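Lipase (Acinetobacter baumannii, PDB 4OPM) is a putative lipase of the alpha/beta hydrolase fold that probably hydrolyses the ester bonds of lipids such as triacylglycerols. Local coordinates at residues L47-G52 with D58-V63; A64-T69 with L283-Y288; F90-P95 with T207-D212. All blocks are in the same frame, centred on the assembly; numbering follows the deposited sequence.

Interaction 1: residues L47-G52 with D58-V63; sequences LLLIHG and DNWNRV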
loop_
_atom_site.group_PDB
_atom_site.type_symbol
_atom_site.label_atom_id
_atom_site.label_comp_id
_atom_site.label_asym_id
_atom_site.label_seq_id
_atom_site.Cartn_x
_atom_site.Cartn_y
_atom_site.Cartn_z
ATOM N N LEU A 47 12.279 6.921 0.600
ATOM C CA LEU A 47 11.325 5.892 0.131
ATOM C C LEU A 47 9.983 6.121 0.787
ATOM O O LEU A 47 9.881 6.120 2.019
ATOM C CB LEU A 47 11.725 4.405 0.373
ATOM C CG LEU A 47 13.131 3.870 0.165
ATOM C CD1 LEU A 47 13.178 2.390 0.510
ATOM C CD2 LEU A 47 13.601 4.045 -1.242
ATOM N N LEU A 48 8.941 6.305 -0.033
ATOM C CA LEU A 48 7.578 6.487 0.458
ATOM C C LEU A 48 6.804 5.198 0.193
ATOM O O LEU A 48 6.691 4.791 -0.967
ATOM C CB LEU A 48 6.901 7.706 -0.207
ATOM C CG LEU A 48 5.432 7.984 0.168
ATOM C CD1 LEU A 48 5.295 8.398 1.631
ATOM C CD2 LEU A 48 4.823 9.050 -0.758
ATOM N N LEU A 49 6.299 4.550 1.265
ATOM C CA LEU A 49 5.574 3.277 1.160
ATOM C C LEU A 49 4.119 3.497 1.450
ATOM O O LEU A 49 3.783 4.018 2.519
ATOM C CB LEU A 49 6.165 2.195 2.096
ATOM C CG LEU A 49 7.674 1.991 2.052
ATOM C CD1 LEU A 49 8.105 0.920 3.041
ATOM C CD2 LEU A 49 8.129 1.622 0.660
ATOM N N ILE A 50 3.247 3.139 0.473
ATOM C CA ILE A 50 1.799 3.400 0.556
ATOM C C ILE A 50 0.999 2.103 0.666
ATOM O O ILE A 50 1.001 1.302 -0.267
ATOM C CB ILE A 50 1.314 4.234 -0.672
ATOM C CG1 ILE A 50 2.265 5.409 -0.995
ATOM C CG2 ILE A 50 -0.141 4.716 -0.474
ATOM C CD1 ILE A 50 2.001 6.070 -2.349
ATOM N N HIS A 51 0.302 1.913 1.808
ATOM C CA HIS A 51 -0.528 0.728 2.049
ATOM C C HIS A 51 -1.836 0.781 1.222
ATOM O O HIS A 51 -2.156 1.805 0.606
ATOM C CB HIS A 51 -0.834 0.555 3.554
ATOM C CG HIS A 51 -1.745 1.605 4.114
ATOM N ND1 HIS A 51 -3.118 1.576 3.884
ATOM C CD2 HIS A 51 -1.457 2.675 4.891
ATOM C CE1 HIS A 51 -3.612 2.621 4.532
ATOM N NE2 HIS A 51 -2.652 3.304 5.162
ATOM N N GLY A 52 -2.591 -0.312 1.262
ATOM C CA GLY A 52 -3.844 -0.438 0.526
ATOM C C GLY A 52 -5.102 -0.228 1.349
ATOM O O GLY A 52 -5.037 0.198 2.508
ATOM N N ASP A 58 1.624 -0.372 9.231
ATOM C CA ASP A 58 2.245 -1.604 9.747
ATOM C C ASP A 58 2.272 -2.747 8.719
ATOM O O ASP A 58 3.092 -3.661 8.862
ATOM C CB ASP A 58 1.556 -2.050 11.039
ATOM C CG ASP A 58 1.780 -1.052 12.162
ATOM O OD1 ASP A 58 2.950 -0.621 12.360
ATOM O OD2 ASP A 58 0.791 -0.644 12.790
ATOM N N ASN A 59 1.475 -2.645 7.624
ATOM C CA ASN A 59 1.521 -3.656 6.555
ATOM C C ASN A 59 2.925 -3.740 5.915
ATOM O O ASN A 59 3.272 -4.768 5.350
ATOM C CB ASN A 59 0.519 -3.312 5.449
ATOM C CG ASN A 59 -0.948 -3.411 5.808
ATOM O OD1 ASN A 59 -1.799 -2.954 5.044
ATOM N ND2 ASN A 59 -1.286 -4.055 6.921
ATOM N N TRP A 60 3.692 -2.627 5.968
ATOM C CA TRP A 60 5.010 -2.520 5.365
ATOM C C TRP A 60 6.164 -2.871 6.329
ATOM O O TRP A 60 7.312 -2.807 5.900
ATOM C CB TRP A 60 5.219 -1.091 4.849
ATOM C CG TRP A 60 4.488 -0.805 3.577
ATOM C CD1 TRP A 60 3.329 -0.092 3.434
ATOM C CD2 TRP A 60 4.863 -1.234 2.262
ATOM N NE1 TRP A 60 2.961 -0.052 2.108
ATOM C CE2 TRP A 60 3.897 -0.724 1.363
ATOM C CE3 TRP A 60 5.945 -1.972 1.749
ATOM C CZ2 TRP A 60 3.971 -0.949 -0.018
ATOM C CZ3 TRP A 60 6.026 -2.181 0.379
ATOM C CH2 TRP A 60 5.057 -1.650 -0.492
ATOM N N ASN A 61 5.883 -3.214 7.596
ATOM C CA ASN A 61 6.936 -3.439 8.601
ATOM C C ASN A 61 7.954 -4.494 8.203
ATOM O O ASN A 61 9.153 -4.235 8.338
ATOM C CB ASN A 61 6.364 -3.774 9.977
ATOM C CG ASN A 61 5.736 -2.560 10.647
ATOM O OD1 ASN A 61 5.912 -1.415 10.199
ATOM N ND2 ASN A 61 4.971 -2.783 11.708
ATOM N N ARG A 62 7.494 -5.648 7.691
ATOM C CA ARG A 62 8.371 -6.779 7.302
ATOM C C ARG A 62 9.315 -6.399 6.161
ATOM O O ARG A 62 10.476 -6.804 6.165
ATOM C CB ARG A 62 7.532 -8.007 6.912
ATOM C CG ARG A 62 6.710 -8.528 8.060
ATOM C CD ARG A 62 5.951 -9.779 7.705
ATOM N NE ARG A 62 5.040 -10.070 8.801
ATOM C CZ ARG A 62 4.949 -11.227 9.440
ATOM N NH1 ARG A 62 5.669 -12.271 9.047
ATOM N NH2 ARG A 62 4.117 -11.358 10.463
ATOM N N VAL A 63 8.820 -5.615 5.196
ATOM C CA VAL A 63 9.629 -5.140 4.077
ATOM C C VAL A 63 10.524 -3.985 4.571
ATOM O O VAL A 63 11.731 -3.967 4.282
ATOM C CB VAL A 63 8.730 -4.711 2.879
ATOM C CG1 VAL A 63 9.501 -3.857 1.872
ATOM C CG2 VAL A 63 8.111 -5.932 2.193
HETATM O O HOH W 1 -1.240 -2.618 2.305
#
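Leu-49 crosses one face of the Trp-60 indole obliquely, CB leading. This CB sits 3.6 Å from the centroid of the five-membered ring and only 7° off the ring normal, a clear CH-pi contact, while Leu-49 CD1 goes on to the rim, 3.8 Å from Trp-60 CE3 and beside Trp-60 CB. Both side chains have CG anti to the carbonyl carbon; for Trp-60 (chi1 -76°) this lays the indole across the strand, its nitrogen edge facing the backbone. There NE1 meets the Ile-50 to His-51 peptide nearly in the plane of the ring, 3.3 Å from Ile-50 C. That approach is packing: His-51 N is itself a donor, and Ile-50 O lies at a poor angle for a bond.

Further along, His-51 CB touches Asn-59 OD1 at 3.9 Å. The imidazole turns away, because CG falls between the backbone N and the carbonyl carbon (chi1 69°). In this pose ND1 gives a proton to Gly-52 O at 2.7 Å, within the ring plane and on a carbonyl lone pair, and NE2 bonds to Leu-78 N, so both ring nitrogens are engaged and the ring's rotation is fixed. A water completes the link: it donates to Asn-59 OD1 (2.8 Å) and accepts from Gly-52 N (2.9 Å), and the same OD1 also takes Ser-56 N. His-51 and Gly-52 follow the strand as the His-Gly pair does in many alpha/beta hydrolase lipases, where this loop helps form the oxyanion hole; a similar role is probable here.

Strand 46-50 lies in the sheet between strands 72-76 and 114-119; Trp-60 leads into the short helix 61-64 of a beta-alpha-beta unit, touching Ile-75 of strand 72-76 and Ile-277 of helix 276-279.

Interaction 2: residues A64-T69 with L283-Y288; sequences AHYLTT and LVIQQY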
loop_
_atom_site.group_PDB
_atom_site.type_symbol
_atom_site.label_atom_id
_atom_site.label_comp_id
_atom_site.label_asym_id
_atom_site.label_seq_id
_atom_site.Cartn_x
_atom_site.Cartn_y
_atom_site.Cartn_z
ATOM N N ALA A 64 9.928 -3.002 5.295
ATOM C CA ALA A 64 10.672 -1.826 5.778
ATOM C C ALA A 64 11.892 -2.234 6.614
ATOM O O ALA A 64 12.927 -1.583 6.540
ATOM C CB ALA A 64 9.769 -0.911 6.591
ATOM N N HIS A 65 11.780 -3.335 7.377
ATOM C CA HIS A 65 12.887 -3.863 8.195
ATOM C C HIS A 65 14.206 -3.953 7.381
ATOM O O HIS A 65 15.276 -3.722 7.934
ATOM C CB HIS A 65 12.503 -5.251 8.728
ATOM C CG HIS A 65 13.621 -5.993 9.393
ATOM N ND1 HIS A 65 14.006 -5.707 10.684
ATOM C CD2 HIS A 65 14.376 -7.018 8.924
ATOM C CE1 HIS A 65 14.980 -6.557 10.968
ATOM N NE2 HIS A 65 15.250 -7.355 9.931
ATOM N N TYR A 66 14.118 -4.289 6.072
ATOM C CA TYR A 66 15.298 -4.458 5.221
ATOM C C TYR A 66 15.732 -3.175 4.511
ATOM O O TYR A 66 16.749 -3.189 3.811
ATOM C CB TYR A 66 15.016 -5.542 4.158
ATOM C CG TYR A 66 14.796 -6.902 4.776
ATOM C CD1 TYR A 66 15.875 -7.715 5.117
ATOM C CD2 TYR A 66 13.514 -7.357 5.070
ATOM C CE1 TYR A 66 15.685 -8.941 5.747
ATOM C CE2 TYR A 66 13.308 -8.581 5.704
ATOM C CZ TYR A 66 14.400 -9.372 6.036
ATOM O OH TYR A 66 14.237 -10.582 6.659
ATOM N N LEU A 67 14.968 -2.091 4.677
ATOM C CA LEU A 67 15.222 -0.848 3.942
ATOM C C LEU A 67 15.696 0.302 4.823
ATOM O O LEU A 67 16.300 1.245 4.311
ATOM C CB LEU A 67 13.928 -0.424 3.212
ATOM C CG LEU A 67 13.398 -1.406 2.145
ATOM C CD1 LEU A 67 12.009 -1.038 1.720
ATOM C CD2 LEU A 67 14.350 -1.515 0.947
ATOM N N THR A 68 15.425 0.242 6.131
ATOM C CA THR A 68 15.759 1.328 7.055
ATOM C C THR A 68 17.283 1.445 7.325
ATOM O O THR A 68 17.694 2.440 7.907
ATOM C CB THR A 68 14.963 1.200 8.347
ATOM O OG1 THR A 68 15.150 -0.106 8.887
ATOM C CG2 THR A 68 13.487 1.491 8.160
ATOM N N THR A 69 18.113 0.483 6.894
ATOM C CA THR A 69 19.560 0.624 7.100
ATOM C C THR A 69 20.127 1.566 6.028
ATOM O O THR A 69 20.830 2.520 6.371
ATOM C CB THR A 69 20.281 -0.736 7.119
ATOM O OG1 THR A 69 19.784 -1.517 8.206
ATOM C CG2 THR A 69 21.801 -0.599 7.262
ATOM N N LEU A 283 11.497 -12.343 -0.450
ATOM C CA LEU A 283 11.468 -12.452 -1.916
ATOM C C LEU A 283 11.179 -11.089 -2.554
ATOM O O LEU A 283 11.725 -10.781 -3.609
ATOM C CB LEU A 283 10.455 -13.510 -2.371
ATOM C CG LEU A 283 10.741 -14.947 -1.817
ATOM C CD1 LEU A 283 9.789 -15.964 -2.423
ATOM C CD2 LEU A 283 12.204 -15.382 -2.061
ATOM N N VAL A 284 10.354 -10.253 -1.890
ATOM C CA VAL A 284 10.065 -8.893 -2.361
ATOM C C VAL A 284 11.366 -8.077 -2.312
ATOM O O VAL A 284 11.740 -7.449 -3.298
ATOM C CB VAL A 284 8.941 -8.258 -1.501
ATOM C CG1 VAL A 284 8.866 -6.730 -1.699
ATOM C CG2 VAL A 284 7.597 -8.927 -1.804
ATOM N N ILE A 285 12.068 -8.123 -1.165
ATOM C CA ILE A 285 13.323 -7.386 -0.956
ATOM C C ILE A 285 14.413 -7.871 -1.915
ATOM O O ILE A 285 15.187 -7.059 -2.416
ATOM C CB ILE A 285 13.731 -7.495 0.536
ATOM C CG1 ILE A 285 12.826 -6.567 1.406
ATOM C CG2 ILE A 285 15.218 -7.253 0.790
ATOM C CD1 ILE A 285 13.035 -5.000 1.136
ATOM N N GLN A 286 14.438 -9.182 -2.211
ATOM C CA GLN A 286 15.409 -9.758 -3.148
ATOM C C GLN A 286 15.338 -9.061 -4.524
ATOM O O GLN A 286 16.372 -8.893 -5.168
ATOM C CB GLN A 286 15.166 -11.260 -3.289
ATOM C CG GLN A 286 16.140 -11.971 -4.225
ATOM C CD GLN A 286 15.918 -13.448 -4.145
ATOM O OE1 GLN A 286 14.839 -13.939 -4.484
ATOM N NE2 GLN A 286 16.892 -14.168 -3.603
ATOM N N GLN A 287 14.146 -8.587 -4.921
ATOM C CA GLN A 287 13.948 -7.847 -6.169
ATOM C C GLN A 287 14.065 -6.326 -5.981
ATOM O O GLN A 287 14.647 -5.646 -6.829
ATOM C CB GLN A 287 12.552 -8.153 -6.754
ATOM C CG GLN A 287 12.310 -9.652 -7.016
ATOM C CD GLN A 287 13.279 -10.272 -8.004
ATOM O OE1 GLN A 287 13.745 -9.630 -8.964
ATOM N NE2 GLN A 287 13.586 -11.545 -7.796
ATOM N N TYR A 288 13.465 -5.782 -4.913
ATOM C CA TYR A 288 13.397 -4.329 -4.734
ATOM C C TYR A 288 14.753 -3.660 -4.444
ATOM O O TYR A 288 15.023 -2.601 -5.025
ATOM C CB TYR A 288 12.381 -3.983 -3.631
ATOM C CG TYR A 288 11.964 -2.529 -3.562
ATOM C CD1 TYR A 288 11.877 -1.746 -4.719
ATOM C CD2 TYR A 288 11.552 -1.960 -2.359
ATOM C CE1 TYR A 288 11.444 -0.419 -4.665
ATOM C CE2 TYR A 288 11.108 -0.640 -2.294
ATOM C CZ TYR A 288 11.063 0.126 -3.448
ATOM O OH TYR A 288 10.606 1.413 -3.379
#
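Ile-285 reaches from its helix into the angle between Tyr-66 and Leu-67. CB is still set back, 4.3 Å from Tyr-66 CB. From there the chain forks. The short branch, CG2, lies anti to the backbone N and comes up to Tyr-66 CB at 3.8 Å, at the root of the phenol ring. The long branch starts with CG1, beside the backbone N, which passes Tyr-66 CB at 3.7 Å and meets ring atom CD2 obliquely. With chi2 at -67° the chain then bends, and the tip CD1 is brought between the two residues: it is 3.7 Å from Tyr-66 CB and equally near Leu-67 CD2. Leu-67 and Ile-285 run past each other in opposite directions, methyl along methyl.

In the fold this is the C-terminal helix 281-298 meeting the turn that leaves helix 61-64, two elements on the same face of the central sheet, as in the canonical alpha/beta hydrolase, where the first and last helices lie together on one side.

One turn on from Ile-285, Tyr-288 takes the other methyl of the leucine. Leu-67 CD1 comes to Tyr-288 CE2 at the edge of the ring, near its plane, at 4.1 Å, and the two side chains cross at about a right angle. The ring of Tyr-288 also stacks on Phe-141 of strand 137-143. Tyr-66 carries His-65 on its ring, with CD2 of the imidazole 3.6 Å above the plane and over the ring centre. The turn itself is held by Ala-64 O, which accepts from both Leu-67 N and Thr-68 N, while the Leu-67 side chain also touches Val-289 and Leu-292 farther along helix 281-298.

Interaction 3: residues F90-P95 with T207-D212; sequences FDYSVP and TQKLVD
The ring of Tyr-92 is wedged: Phe-90, from its own segment, sits on one face with CD2 centred over it, while Leu-210 and Lys-209 of the long helix come in obliquely from the opposite side. Tyr-92 CG lies anti to the carbonyl carbon (chi1 -69°), setting the ring against helix 190-220. Leu-210 CG is 3.6 Å from Tyr-92 CD1, the two side chains crossing at about a right angle, and its CD2 reaches back to Tyr-92 O at 3.5 Å; these contacts belong to one of two modelled leucine conformers. Lys-209 CB packs 3.8 Å from Tyr-92 CD2. The extended lysine chain crosses the ring's side obliquely, Lys-209 CD 3.9 Å from Tyr-92 CE2, and carries NZ to a water.

Two waters supply the polar ties. One donates to Phe-90 O and accepts from Lys-209 NZ at 3.2 Å; the other donates to both Tyr-92 O (2.8 Å) and Leu-210 O (2.9 Å), joining loop and helix backbones. The phenol oxygen is hydrogen-bonded to Gln-206 OE1, one turn back from Leu-210, which ties the far end of the ring to the same helix.

In the same loop, Asp-91 forms an Asx turn: Ser-93 N donates to Asp-91 OD1 from above the carboxylate plane. Ser-93 is the N-cap of helix 94-107, its OG bonded to Asn-96 N.

Helix 190-220 belongs to the region between strands 137-143 and 237-242, where alpha/beta hydrolases commonly carry a cap. It runs against the start of helix 94-107, with Leu-210 on Leu-97 and Val-94 lodged between Leu-214 and Leu-217 and the residues of helix 121-132.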
loop_
_atom_site.group_PDB
_atom_site.type_symbol
_atom_site.label_atom_id
_atom_site.label_comp_id
_atom_site.label_asym_id
_atom_site.label_seq_id
_atom_site.Cartn_x
_atom_site.Cartn_y
_atom_site.Cartn_z
ATOM N N PHE A 90 -14.858 13.948 5.557
ATOM C CA PHE A 90 -13.692 13.837 4.682
ATOM C C PHE A 90 -13.989 13.187 3.318
ATOM O O PHE A 90 -14.803 12.264 3.210
ATOM C CB PHE A 90 -12.564 13.063 5.388
ATOM C CG PHE A 90 -11.243 13.091 4.650
ATOM C CD1 PHE A 90 -10.478 14.255 4.601
ATOM C CD2 PHE A 90 -10.772 11.960 3.986
ATOM C CE1 PHE A 90 -9.267 14.288 3.891
ATOM C CE2 PHE A 90 -9.565 11.992 3.277
ATOM C CZ PHE A 90 -8.824 13.158 3.225
ATOM N N ASP A 91 -13.299 13.688 2.284
ATOM C CA ASP A 91 -13.358 13.188 0.913
ATOM C C ASP A 91 -12.312 12.054 0.740
ATOM O O ASP A 91 -11.108 12.318 0.593
ATOM C CB ASP A 91 -13.126 14.353 -0.070
ATOM C CG ASP A 91 -12.910 13.962 -1.521
ATOM O OD1 ASP A 91 -13.201 12.793 -1.880
ATOM O OD2 ASP A 91 -12.490 14.831 -2.306
ATOM N N TYR A 92 -12.787 10.796 0.703
ATOM C CA TYR A 92 -11.933 9.611 0.599
ATOM C C TYR A 92 -11.653 9.159 -0.851
ATOM O O TYR A 92 -11.174 8.037 -1.055
ATOM C CB TYR A 92 -12.565 8.444 1.373
ATOM C CG TYR A 92 -12.570 8.647 2.869
ATOM C CD1 TYR A 92 -11.490 8.246 3.649
ATOM C CD2 TYR A 92 -13.669 9.212 3.510
ATOM C CE1 TYR A 92 -11.496 8.414 5.032
ATOM C CE2 TYR A 92 -13.687 9.394 4.891
ATOM C CZ TYR A 92 -12.595 8.995 5.648
ATOM O OH TYR A 92 -12.606 9.162 7.013
ATOM N N SER A 93 -11.912 10.023 -1.851
ATOM C CA SER A 93 -11.643 9.632 -3.239
ATOM C C SER A 93 -10.147 9.479 -3.489
ATOM O O SER A 93 -9.350 10.174 -2.850
ATOM C CB SER A 93 -12.226 10.657 -4.207
ATOM O OG SER A 93 -11.436 11.835 -4.236
ATOM N N VAL A 94 -9.761 8.579 -4.418
ATOM C CA VAL A 94 -8.355 8.347 -4.796
ATOM C C VAL A 94 -7.704 9.700 -5.235
ATOM O O VAL A 94 -6.631 10.002 -4.712
ATOM C CB VAL A 94 -8.200 7.214 -5.849
ATOM C CG1 VAL A 94 -6.767 7.117 -6.382
ATOM C CG2 VAL A 94 -8.631 5.881 -5.250
ATOM N N PRO A 95 -8.341 10.560 -6.087
ATOM C CA PRO A 95 -7.729 11.866 -6.405
ATOM C C PRO A 95 -7.413 12.707 -5.158
ATOM O O PRO A 95 -6.346 13.317 -5.113
ATOM C CB PRO A 95 -8.795 12.557 -7.277
ATOM C CG PRO A 95 -9.528 11.425 -7.919
ATOM C CD PRO A 95 -9.607 10.381 -6.840
ATOM N N THR A 207 -13.920 2.866 5.935
ATOM C CA THR A 207 -13.623 1.935 4.846
ATOM C C THR A 207 -14.804 1.874 3.872
ATOM O O THR A 207 -14.591 1.860 2.658
ATOM C CB THR A 207 -13.285 0.546 5.408
ATOM O OG1 THR A 207 -12.329 0.695 6.459
ATOM C CG2 THR A 207 -12.722 -0.386 4.347
ATOM N N GLN A 208 -16.048 1.862 4.404
ATOM C CA GLN A 208 -17.254 1.843 3.582
ATOM C C GLN A 208 -17.293 3.097 2.678
ATOM O O GLN A 208 -17.621 2.981 1.492
ATOM C CB GLN A 208 -18.512 1.749 4.473
ATOM C CG GLN A 208 -19.850 1.673 3.704
ATOM C CD GLN A 208 -20.055 0.394 2.902
ATOM O OE1 GLN A 208 -19.634 0.268 1.743
ATOM N NE2 GLN A 208 -20.751 -0.568 3.486
ATOM N N LYS A 209 -16.910 4.272 3.223
ATOM C CA LYS A 209 -16.883 5.529 2.458
ATOM C C LYS A 209 -15.840 5.434 1.331
ATOM O O LYS A 209 -16.130 5.832 0.203
ATOM C CB LYS A 209 -16.598 6.739 3.370
ATOM C CG LYS A 209 -17.776 7.102 4.256
ATOM C CD LYS A 209 -17.435 8.222 5.225
ATOM C CE LYS A 209 -18.676 8.725 5.921
ATOM N NZ LYS A 209 -18.358 9.801 6.891
ATOM N N LEU A 210 -14.652 4.881 1.645
ATOM C CA LEU A 210 -13.563 4.671 0.684
ATOM C C LEU A 210 -14.049 3.784 -0.470
ATOM O O LEU A 210 -13.872 4.131 -1.639
ATOM C CB LEU A 210 -12.347 4.030 1.390
ATOM C CG LEU A 210 -11.411 4.985 2.111
ATOM C CD1 LEU A 210 -10.782 4.322 3.334
ATOM C CD2 LEU A 210 -10.317 5.473 1.181
ATOM N N VAL A 211 -14.701 2.652 -0.130
ATOM C CA VAL A 211 -15.238 1.687 -1.101
ATOM C C VAL A 211 -16.307 2.361 -1.982
ATOM O O VAL A 211 -16.259 2.215 -3.198
ATOM C CB VAL A 211 -15.774 0.415 -0.398
ATOM C CG1 VAL A 211 -16.648 -0.428 -1.329
ATOM C CG2 VAL A 211 -14.605 -0.412 0.135
ATOM N N ASP A 212 -17.237 3.124 -1.383
ATOM C CA ASP A 212 -18.276 3.795 -2.180
ATOM C C ASP A 212 -17.661 4.754 -3.204
ATOM O O ASP A 212 -18.144 4.820 -4.342
ATOM C CB ASP A 212 -19.258 4.531 -1.266
ATOM C CG ASP A 212 -20.192 3.588 -0.527
ATOM O OD1 ASP A 212 -20.460 2.479 -1.055
ATOM O OD2 ASP A 212 -20.738 3.996 0.521
HETATM O O HOH W 2 -17.088 11.559 4.580
HETATM O O HOH W 3 -11.825 5.918 -2.775
#

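How the interactions relate
Interactions 1 and 2 are neighbours, their centres 11 Å apart, and follow one another along the chain: helix 61-64 leaves the first and enters the second. They touch directly, Val-63 O lying 3.6 Å from Ile-285 CD1, so helix 61-64 and the turn after it are packed between strand 46-50 of the sheet and the C-terminal helix 281-298. Interaction 3 is about 20 Å from interaction 1 and 30 Å from interaction 2, centre to centre, on the opposite side of the chain's centre from the latter. Nested within the long chain loop that interaction 2 closes, it joins helix 190-220, in the probable cap region, to the loop leading into helix 94-107.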